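Local coordinates for ABC transporter substrate binding protein (Ribose) (PDB 4WT7), which probably serves as the periplasmic sugar-binding component of an ABC transporter and here holds the sugar alcohol D-allitol between its two lobes, at residues I137-D148 and E244-G252; I149-F158 and S218-W226. All blocks are in the same frame, centred on the assembly; numbering follows the deposited sequence.

Interaction 1 (I137-D148 and E244-G252); sequences IGKDLALQLVSD and EIKTYGVDG. With X9X (D-allitol), chain C.
Leu145 sets its CB over the centre of one face of the Tyr248 ring, 3.9 Å from the centroid and 6° off the normal, a CH-pi contact, while its CD1 reaches Tyr248 CD2 at 3.6 Å. Leu141 CD1 lies at the ring's edge, near its plane, and also touches Tyr248 CB at 4.0 Å. With CG anti to the backbone N (chi1 -176°), Leu141 sends both methyls toward the strand, CD2 meeting Val250 CG2 at 3.7 Å. One turn earlier Ile137 CG2 meets the same methyl. These residues line one flank of helix 134-148, whose segment 137-148 runs antiparallel to strand 246-249, their axes 9.2 Å apart at closest, as a helix covering the mixed, mainly parallel sheet of the C-terminal lobe does in the periplasmic binding protein fold. At the far end of the ring Tyr248 OH donates to Asp148 OD2, which sits in the ring plane; the modelled separation is very short and the hydroxyl position less certain. The Asp148 carboxylate is steadied by Gln144, whose NE2 gives a nearly straight bond to OD1 (3.2 Å, 166°), arriving from above the carboxylate plane; Gln144 OE1 is held by Asn307. Beyond Val250 the chain turns a corner and delivers Asp251 to the pocket, where OD1 accepts from allitol OAD at 2.7 Å and OD2 from OAF at 2.6 Å, with Gln273 also bonded to OD1.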
loop_
_atom_site.group_PDB
_atom_site.type_symbol
_atom_site.label_atom_id
_atom_site.label_comp_id
_atom_site.label_asym_id
_atom_site.label_seq_id
_atom_site.Cartn_x
_atom_site.Cartn_y
_atom_site.Cartn_z
ATOM N N ILE A 137 0.873 -11.485 -0.036
ATOM C CA ILE A 137 1.849 -10.549 0.499
ATOM C C ILE A 137 1.995 -10.685 2.013
ATOM O O ILE A 137 3.103 -10.827 2.549
ATOM C CB ILE A 137 1.453 -9.108 0.173
ATOM C CG1 ILE A 137 1.830 -8.797 -1.277
ATOM C CG2 ILE A 137 2.178 -8.118 1.105
ATOM C CD1 ILE A 137 1.504 -7.389 -1.697
ATOM N N GLY A 138 0.871 -10.620 2.712
ATOM C CA GLY A 138 0.925 -10.533 4.151
ATOM C C GLY A 138 1.427 -11.820 4.734
ATOM O O GLY A 138 2.214 -11.795 5.679
ATOM N N LYS A 139 1.012 -12.952 4.168
ATOM C CA LYS A 139 1.493 -14.245 4.664
ATOM C C LYS A 139 3.006 -14.456 4.381
ATOM O O LYS A 139 3.775 -14.968 5.218
ATOM C CB LYS A 139 0.656 -15.370 4.022
ATOM C CG LYS A 139 1.449 -16.648 3.784
ATOM C CD LYS A 139 0.861 -17.486 2.689
ATOM C CE LYS A 139 1.429 -17.158 1.341
ATOM N NZ LYS A 139 2.230 -18.305 0.846
ATOM N N ASP A 140 3.424 -14.102 3.177
ATOM C CA ASP A 140 4.800 -14.252 2.813
ATOM C C ASP A 140 5.692 -13.389 3.703
ATOM O O ASP A 140 6.749 -13.835 4.127
ATOM C CB ASP A 140 5.021 -13.878 1.340
ATOM C CG ASP A 140 4.471 -14.923 0.364
ATOM O OD1 ASP A 140 4.290 -16.112 0.729
ATOM O OD2 ASP A 140 4.215 -14.528 -0.783
ATOM N N LEU A 141 5.300 -12.140 3.936
ATOM C CA LEU A 141 6.092 -11.264 4.783
ATOM C C LEU A 141 6.164 -11.863 6.210
ATOM O O LEU A 141 7.247 -12.019 6.798
ATOM C CB LEU A 141 5.504 -9.843 4.785
ATOM C CG LEU A 141 6.256 -8.768 5.554
ATOM C CD1 LEU A 141 7.630 -8.664 4.947
ATOM C CD2 LEU A 141 5.547 -7.413 5.483
ATOM N N ALA A 142 5.025 -12.301 6.721
ATOM C CA ALA A 142 4.972 -12.805 8.076
ATOM C C ALA A 142 5.838 -14.059 8.230
ATOM O O ALA A 142 6.547 -14.219 9.215
ATOM C CB ALA A 142 3.520 -13.069 8.504
ATOM N N LEU A 143 5.781 -14.958 7.251
ATOM C CA LEU A 143 6.558 -16.189 7.334
ATOM C C LEU A 143 8.055 -15.867 7.288
ATOM O O LEU A 143 8.864 -16.501 7.965
ATOM C CB LEU A 143 6.155 -17.174 6.229
ATOM C CG LEU A 143 4.776 -17.811 6.452
ATOM C CD1 LEU A 143 4.266 -18.510 5.181
ATOM C CD2 LEU A 143 4.855 -18.802 7.585
ATOM N N GLN A 144 8.409 -14.874 6.484
ATOM C CA GLN A 144 9.793 -14.442 6.411
ATOM C C GLN A 144 10.216 -13.922 7.781
ATOM O O GLN A 144 11.281 -14.264 8.292
ATOM C CB GLN A 144 9.969 -13.361 5.350
ATOM C CG GLN A 144 11.413 -12.832 5.269
ATOM C CD GLN A 144 12.239 -13.635 4.304
ATOM O OE1 GLN A 144 11.894 -13.729 3.134
ATOM N NE2 GLN A 144 13.320 -14.233 4.782
ATOM N N LEU A 145 9.367 -13.089 8.365
ATOM C CA LEU A 145 9.640 -12.490 9.657
ATOM C C LEU A 145 9.883 -13.596 10.688
ATOM O O LEU A 145 10.907 -13.606 11.372
ATOM C CB LEU A 145 8.501 -11.533 10.078
ATOM C CG LEU A 145 8.722 -10.774 11.412
ATOM C CD1 LEU A 145 7.899 -9.501 11.509
ATOM C CD2 LEU A 145 8.369 -11.645 12.591
ATOM N N VAL A 146 8.950 -14.545 10.776
ATOM C CA VAL A 146 9.010 -15.631 11.758
ATOM C C VAL A 146 10.278 -16.483 11.572
ATOM O O VAL A 146 11.077 -16.676 12.519
ATOM C CB VAL A 146 7.725 -16.510 11.700
ATOM C CG1 VAL A 146 7.925 -17.843 12.424
ATOM C CG2 VAL A 146 6.539 -15.756 12.307
ATOM N N SER A 147 10.470 -16.990 10.363
ATOM C CA SER A 147 11.717 -17.699 10.041
ATOM C C SER A 147 12.945 -16.873 10.493
ATOM O O SER A 147 13.796 -17.364 11.229
ATOM C CB SER A 147 11.755 -18.064 8.551
ATOM O OG SER A 147 13.051 -18.454 8.118
ATOM N N ASP A 148 12.981 -15.597 10.129
ATOM C CA ASP A 148 14.115 -14.736 10.431
ATOM C C ASP A 148 14.437 -14.628 11.923
ATOM O O ASP A 148 15.615 -14.454 12.310
ATOM C CB ASP A 148 13.857 -13.320 9.923
ATOM C CG ASP A 148 14.194 -13.119 8.438
ATOM O OD1 ASP A 148 14.588 -14.066 7.731
ATOM O OD2 ASP A 148 14.032 -11.973 7.977
ATOM N N GLU A 244 20.530 -5.325 15.781
ATOM C CA GLU A 244 20.173 -6.726 15.911
ATOM C C GLU A 244 18.701 -6.858 15.503
ATOM O O GLU A 244 18.265 -7.909 15.025
ATOM C CB GLU A 244 20.401 -7.228 17.339
ATOM C CG GLU A 244 19.421 -6.683 18.384
ATOM C CD GLU A 244 19.777 -5.303 18.905
ATOM O OE1 GLU A 244 20.774 -4.686 18.466
ATOM O OE2 GLU A 244 19.062 -4.836 19.782
ATOM N N ILE A 245 17.955 -5.769 15.661
ATOM C CA ILE A 245 16.516 -5.752 15.336
ATOM C C ILE A 245 16.290 -5.714 13.820
ATOM O O ILE A 245 16.947 -4.934 13.128
ATOM C CB ILE A 245 15.833 -4.522 15.974
ATOM C CG1 ILE A 245 15.959 -4.580 17.499
ATOM C CG2 ILE A 245 14.373 -4.433 15.565
ATOM C CD1 ILE A 245 15.541 -3.314 18.192
ATOM N N LYS A 246 15.370 -6.539 13.310
ATOM C CA LYS A 246 15.097 -6.614 11.858
ATOM C C LYS A 246 13.797 -5.910 11.482
ATOM O O LYS A 246 12.805 -5.991 12.207
ATOM C CB LYS A 246 14.997 -8.077 11.402
ATOM C CG LYS A 246 16.322 -8.863 11.509
ATOM C CD LYS A 246 16.103 -10.380 11.348
ATOM C CE LYS A 246 17.421 -11.136 11.306
ATOM N NZ LYS A 246 18.233 -10.794 12.478
ATOM N N THR A 247 13.776 -5.248 10.329
ATOM C CA THR A 247 12.548 -4.563 9.910
ATOM C C THR A 247 11.912 -5.172 8.659
ATOM O O THR A 247 12.583 -5.810 7.845
ATOM C CB THR A 247 12.755 -3.025 9.750
ATOM O OG1 THR A 247 13.412 -2.724 8.504
ATOM C CG2 THR A 247 13.602 -2.496 10.917
ATOM N N TYR A 248 10.601 -4.935 8.520
ATOM C CA TYR A 248 9.796 -5.612 7.507
ATOM C C TYR A 248 8.744 -4.667 6.948
ATOM O O TYR A 248 8.180 -3.884 7.684
ATOM C CB TYR A 248 9.111 -6.834 8.137
ATOM C CG TYR A 248 10.102 -7.867 8.583
ATOM C CD1 TYR A 248 10.581 -8.834 7.697
ATOM C CD2 TYR A 248 10.603 -7.852 9.867
ATOM C CE1 TYR A 248 11.501 -9.762 8.086
ATOM C CE2 TYR A 248 11.579 -8.773 10.266
ATOM C CZ TYR A 248 12.018 -9.722 9.373
ATOM O OH TYR A 248 12.958 -10.642 9.781
ATOM N N GLY A 249 8.489 -4.752 5.639
ATOM C CA GLY A 249 7.469 -3.923 5.025
ATOM C C GLY A 249 7.069 -4.281 3.596
ATOM O O GLY A 249 7.455 -5.322 3.038
ATOM N N VAL A 250 6.286 -3.383 3.005
ATOM C CA VAL A 250 5.715 -3.608 1.700
ATOM C C VAL A 250 5.754 -2.337 0.861
ATOM O O VAL A 250 5.692 -1.230 1.409
ATOM C CB VAL A 250 4.226 -4.045 1.874
ATOM C CG1 VAL A 250 3.578 -4.314 0.546
ATOM C CG2 VAL A 250 4.131 -5.235 2.790
ATOM N N ASP A 251 5.854 -2.540 -0.458
ATOM C CA ASP A 251 5.763 -1.537 -1.536
ATOM C C ASP A 251 6.986 -1.626 -2.481
ATOM O O ASP A 251 6.856 -1.433 -3.694
ATOM C CB ASP A 251 5.627 -0.097 -1.028
ATOM C CG ASP A 251 4.237 0.225 -0.530
ATOM O OD1 ASP A 251 3.406 -0.697 -0.495
ATOM O OD2 ASP A 251 4.011 1.403 -0.129
ATOM N N GLY A 252 8.162 -1.921 -1.911
ATOM C CA GLY A 252 9.406 -1.817 -2.657
ATOM C C GLY A 252 9.688 -0.414 -3.180
ATOM O O GLY A 252 10.020 -0.226 -4.352
HETATM O OAA X9X C . -2.462 3.439 2.926
HETATM C CAG X9X C . -1.091 3.512 3.083
HETATM C CAI X9X C . -0.227 2.700 2.174
HETATM O OAC X9X C . -0.298 1.325 2.467
HETATM C CAK X9X C . -0.484 3.037 0.734
HETATM O OAE X9X C . -0.357 4.404 0.647
HETATM C CAL X9X C . 0.587 2.449 -0.186
HETATM O OAF X9X C . 1.857 2.853 0.193
HETATM C CAJ X9X C . 0.537 0.954 -0.432
HETATM O OAD X9X C . 1.127 0.198 0.568
HETATM C CAH X9X C . -0.826 0.389 -0.775
HETATM O OAB X9X C . -0.816 -0.754 -1.602
#

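Interaction 2 (I149-F158 and S218-W226); sequences IGGEGNVVVF and SIKAIWSAW. With X9X (D-allitol), chain C.
Lys220, just ahead of strand 221-224, reaches over the turn that leads into strand 153-158. Its CB packs on Ile149 CG2 at 3.8 Å, CG lies over Gly153 CA at 3.9 Å, and CD runs on toward the carbonyl of Glu152. Bends at chi2, chi3 and chi4 then curl the chain so that CE comes within 3.7 Å of Ile149 CB and lies 3.1 Å from Glu152 O, and NZ reaches two carbonyl oxygens from one side, bonding Ile149 O at 3.2 Å and, weakly, Glu152 O. Both carbonyls belong to the type I' turn from Ile149 to Glu152, which overlaps the Schellman motif that ends helix 134-148, with Gly150 as its C-prime residue. Nearby, Asn154 ND2 donates to Ser218 O at 3.1 Å from above the carbonyl plane. From there the two strands run parallel: Val156 N bonds Ala221 O, Trp223 N bonds Val156 O, and Phe158 N bonds Trp223 O in a nearly straight link (173°). Past the last of these a water bridges Phe158 O and Ala225 N, just before Trp226 lays one ring face against allitol CAI. The pair sits inside the sheet of the C-terminal lobe, 153-158 between 184-186 and 221-224. Val157 and Trp223, side by side with CG1 and CE3 at 3.9 Å, face helix 165-178, whereas Val156, Ile222 and Phe158 on the opposite face pack against helix 198-212.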
loop_
_atom_site.group_PDB
_atom_site.type_symbol
_atom_site.label_atom_id
_atom_site.label_comp_id
_atom_site.label_asym_id
_atom_site.label_seq_id
_atom_site.Cartn_x
_atom_site.Cartn_y
_atom_site.Cartn_z
ATOM N N ILE A 149 13.406 -14.634 12.760
ATOM C CA ILE A 149 13.623 -14.446 14.192
ATOM C C ILE A 149 13.606 -15.765 14.956
ATOM O O ILE A 149 13.560 -15.771 16.176
ATOM C CB ILE A 149 12.626 -13.456 14.863
ATOM C CG1 ILE A 149 11.207 -14.029 14.918
ATOM C CG2 ILE A 149 12.656 -12.082 14.191
ATOM C CD1 ILE A 149 10.311 -13.211 15.818
ATOM N N GLY A 150 13.702 -16.874 14.243
ATOM C CA GLY A 150 13.804 -18.159 14.889
ATOM C C GLY A 150 12.511 -18.630 15.526
ATOM O O GLY A 150 12.531 -19.554 16.348
ATOM N N GLY A 151 11.381 -18.032 15.149
ATOM C CA GLY A 151 10.119 -18.531 15.616
ATOM C C GLY A 151 9.832 -18.069 17.028
ATOM O O GLY A 151 8.926 -18.601 17.689
ATOM N N GLU A 152 10.541 -17.029 17.466
ATOM C CA GLU A 152 10.477 -16.596 18.855
ATOM C C GLU A 152 10.929 -15.141 19.004
ATOM O O GLU A 152 11.906 -14.726 18.402
ATOM C CB GLU A 152 11.364 -17.532 19.690
ATOM C CG GLU A 152 11.476 -17.194 21.146
ATOM C CD GLU A 152 12.117 -18.330 21.949
ATOM O OE1 GLU A 152 12.849 -19.160 21.336
ATOM O OE2 GLU A 152 11.861 -18.394 23.185
ATOM N N GLY A 153 10.195 -14.366 19.794
ATOM C CA GLY A 153 10.572 -12.997 20.089
ATOM C C GLY A 153 9.469 -11.961 19.931
ATOM O O GLY A 153 8.361 -12.251 19.475
ATOM N N ASN A 154 9.811 -10.726 20.281
ATOM C CA ASN A 154 8.856 -9.641 20.355
ATOM C C ASN A 154 8.935 -8.760 19.117
ATOM O O ASN A 154 10.031 -8.467 18.598
ATOM C CB ASN A 154 9.065 -8.858 21.659
ATOM C CG ASN A 154 8.769 -9.715 22.894
ATOM O OD1 ASN A 154 7.818 -10.505 22.901
ATOM N ND2 ASN A 154 9.601 -9.606 23.907
ATOM N N VAL A 155 7.761 -8.384 18.627
ATOM C CA VAL A 155 7.612 -7.639 17.383
ATOM C C VAL A 155 6.866 -6.346 17.631
ATOM O O VAL A 155 5.765 -6.347 18.197
ATOM C CB VAL A 155 6.836 -8.467 16.340
ATOM C CG1 VAL A 155 6.765 -7.743 15.012
ATOM C CG2 VAL A 155 7.495 -9.817 16.147
ATOM N N VAL A 156 7.474 -5.239 17.225
ATOM C CA VAL A 156 6.820 -3.961 17.272
ATOM C C VAL A 156 6.066 -3.833 15.954
ATOM O O VAL A 156 6.599 -4.121 14.859
ATOM C CB VAL A 156 7.831 -2.801 17.408
ATOM C CG1 VAL A 156 7.123 -1.466 17.348
ATOM C CG2 VAL A 156 8.657 -2.914 18.700
ATOM N N VAL A 157 4.820 -3.416 16.048
ATOM C CA VAL A 157 3.950 -3.434 14.885
ATOM C C VAL A 157 3.421 -2.028 14.681
ATOM O O VAL A 157 2.940 -1.423 15.649
ATOM C CB VAL A 157 2.738 -4.383 15.116
ATOM C CG1 VAL A 157 1.601 -3.963 14.259
ATOM C CG2 VAL A 157 3.102 -5.849 14.876
ATOM N N PHE A 158 3.531 -1.504 13.459
ATOM C CA PHE A 158 2.869 -0.253 13.055
ATOM C C PHE A 158 1.575 -0.655 12.349
ATOM O O PHE A 158 1.619 -1.338 11.311
ATOM C CB PHE A 158 3.717 0.547 12.047
ATOM C CG PHE A 158 4.842 1.387 12.671
ATOM C CD1 PHE A 158 4.591 2.665 13.178
ATOM C CD2 PHE A 158 6.150 0.922 12.681
ATOM C CE1 PHE A 158 5.629 3.443 13.724
ATOM C CE2 PHE A 158 7.181 1.690 13.224
ATOM C CZ PHE A 158 6.922 2.956 13.725
ATOM N N SER A 218 15.224 -8.001 23.494
ATOM C CA SER A 218 13.840 -7.889 23.964
ATOM C C SER A 218 12.872 -7.400 22.874
ATOM O O SER A 218 11.645 -7.363 23.071
ATOM C CB SER A 218 13.763 -6.981 25.196
ATOM O OG SER A 218 14.073 -5.646 24.858
ATOM N N ILE A 219 13.434 -6.969 21.754
ATOM C CA ILE A 219 12.677 -6.728 20.514
ATOM C C ILE A 219 13.469 -7.420 19.410
ATOM O O ILE A 219 14.693 -7.354 19.413
ATOM C CB ILE A 219 12.579 -5.229 20.178
ATOM C CG1 ILE A 219 11.864 -4.489 21.305
ATOM C CG2 ILE A 219 11.904 -5.031 18.827
ATOM C CD1 ILE A 219 11.804 -2.999 21.149
ATOM N N LYS A 220 12.797 -8.096 18.484
ATOM C CA LYS A 220 13.514 -8.808 17.429
ATOM C C LYS A 220 13.136 -8.301 16.054
ATOM O O LYS A 220 13.941 -8.402 15.106
ATOM C CB LYS A 220 13.286 -10.315 17.521
ATOM C CG LYS A 220 13.607 -10.890 18.883
ATOM C CD LYS A 220 14.789 -11.842 18.907
ATOM C CE LYS A 220 14.494 -13.083 18.064
ATOM N NZ LYS A 220 14.837 -14.382 18.721
ATOM N N ALA A 221 11.928 -7.746 15.930
ATOM C CA ALA A 221 11.481 -7.235 14.650
ATOM C C ALA A 221 10.536 -6.036 14.778
ATOM O O ALA A 221 9.939 -5.783 15.850
ATOM C CB ALA A 221 10.802 -8.333 13.867
ATOM N N ILE A 222 10.430 -5.299 13.679
ATOM C CA ILE A 222 9.462 -4.232 13.555
ATOM C C ILE A 222 8.767 -4.397 12.199
ATOM O O ILE A 222 9.430 -4.424 11.128
ATOM C CB ILE A 222 10.118 -2.868 13.615
ATOM C CG1 ILE A 222 11.002 -2.770 14.858
ATOM C CG2 ILE A 222 9.070 -1.774 13.616
ATOM C CD1 ILE A 222 11.611 -1.444 15.005
ATOM N N TRP A 223 7.457 -4.507 12.267
ATOM C CA TRP A 223 6.614 -4.776 11.115
ATOM C C TRP A 223 5.782 -3.554 10.788
ATOM O O TRP A 223 5.306 -2.856 11.689
ATOM C CB TRP A 223 5.678 -5.934 11.447
ATOM C CG TRP A 223 4.694 -6.340 10.341
ATOM C CD1 TRP A 223 4.847 -7.374 9.464
ATOM C CD2 TRP A 223 3.430 -5.730 10.020
ATOM N NE1 TRP A 223 3.762 -7.452 8.622
ATOM C CE2 TRP A 223 2.881 -6.451 8.932
ATOM C CE3 TRP A 223 2.709 -4.647 10.536
ATOM C CZ2 TRP A 223 1.640 -6.128 8.358
ATOM C CZ3 TRP A 223 1.501 -4.315 9.969
ATOM C CH2 TRP A 223 0.967 -5.057 8.892
ATOM N N SER A 224 5.580 -3.328 9.496
ATOM C CA SER A 224 4.725 -2.266 9.004
ATOM C C SER A 224 4.030 -2.779 7.759
ATOM O O SER A 224 4.552 -3.660 7.081
ATOM C CB SER A 224 5.590 -1.067 8.641
ATOM O OG SER A 224 6.384 -0.715 9.759
ATOM N N ALA A 225 2.898 -2.178 7.418
ATOM C CA ALA A 225 2.073 -2.677 6.315
ATOM C C ALA A 225 2.532 -2.108 4.969
ATOM O O ALA A 225 2.136 -2.600 3.900
ATOM C CB ALA A 225 0.593 -2.342 6.576
ATOM N N TRP A 226 3.363 -1.066 5.042
ATOM C CA TRP A 226 3.972 -0.440 3.888
ATOM C C TRP A 226 5.333 0.078 4.347
ATOM O O TRP A 226 5.598 0.117 5.532
ATOM C CB TRP A 226 3.097 0.673 3.313
ATOM C CG TRP A 226 2.768 1.747 4.289
ATOM C CD1 TRP A 226 2.113 1.604 5.486
ATOM C CD2 TRP A 226 3.041 3.130 4.146
ATOM N NE1 TRP A 226 1.991 2.821 6.116
ATOM C CE2 TRP A 226 2.542 3.781 5.310
ATOM C CE3 TRP A 226 3.639 3.897 3.163
ATOM C CZ2 TRP A 226 2.666 5.163 5.504
ATOM C CZ3 TRP A 226 3.749 5.258 3.350
ATOM C CH2 TRP A 226 3.274 5.876 4.508
HETATM O OAA X9X C . -2.462 3.439 2.926
HETATM C CAG X9X C . -1.091 3.512 3.083
HETATM C CAI X9X C . -0.227 2.700 2.174
HETATM O OAC X9X C . -0.298 1.325 2.467
HETATM C CAK X9X C . -0.484 3.037 0.734
HETATM O OAE X9X C . -0.357 4.404 0.647
HETATM C CAL X9X C . 0.587 2.449 -0.186
HETATM O OAF X9X C . 1.857 2.853 0.193
HETATM C CAJ X9X C . 0.537 0.954 -0.432
HETATM O OAD X9X C . 1.127 0.198 0.568
HETATM C CAH X9X C . -0.826 0.389 -0.775
HETATM O OAB X9X C . -0.816 -0.754 -1.602
HETATM O O HOH W 1 1.493 0.147 8.959
#

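How the interactions relate
Both contacts are largely buried and build the same lobe, but in different directions. Interaction 1 packs a helix onto the sheet, chiefly through apolar side chains with a polar cluster at one end; interaction 2 joins two strands within the sheet, chiefly through backbone hydrogen bonds, with a lysine bonded to turn carbonyls at its partly exposed end. They meet where strands 221-224 and 246-249 lie side by side: Lys246 O and Ile222 N, and Ile222 O and Tyr248 N, are probably hydrogen-bonded. Both 149-158 and 218-226 fall between 137-148 and 244-252, nesting interaction 2 in the loop closed by interaction 1. Each reaches allitol differently, interaction 1 by a carboxylate, interaction 2 by an indole face.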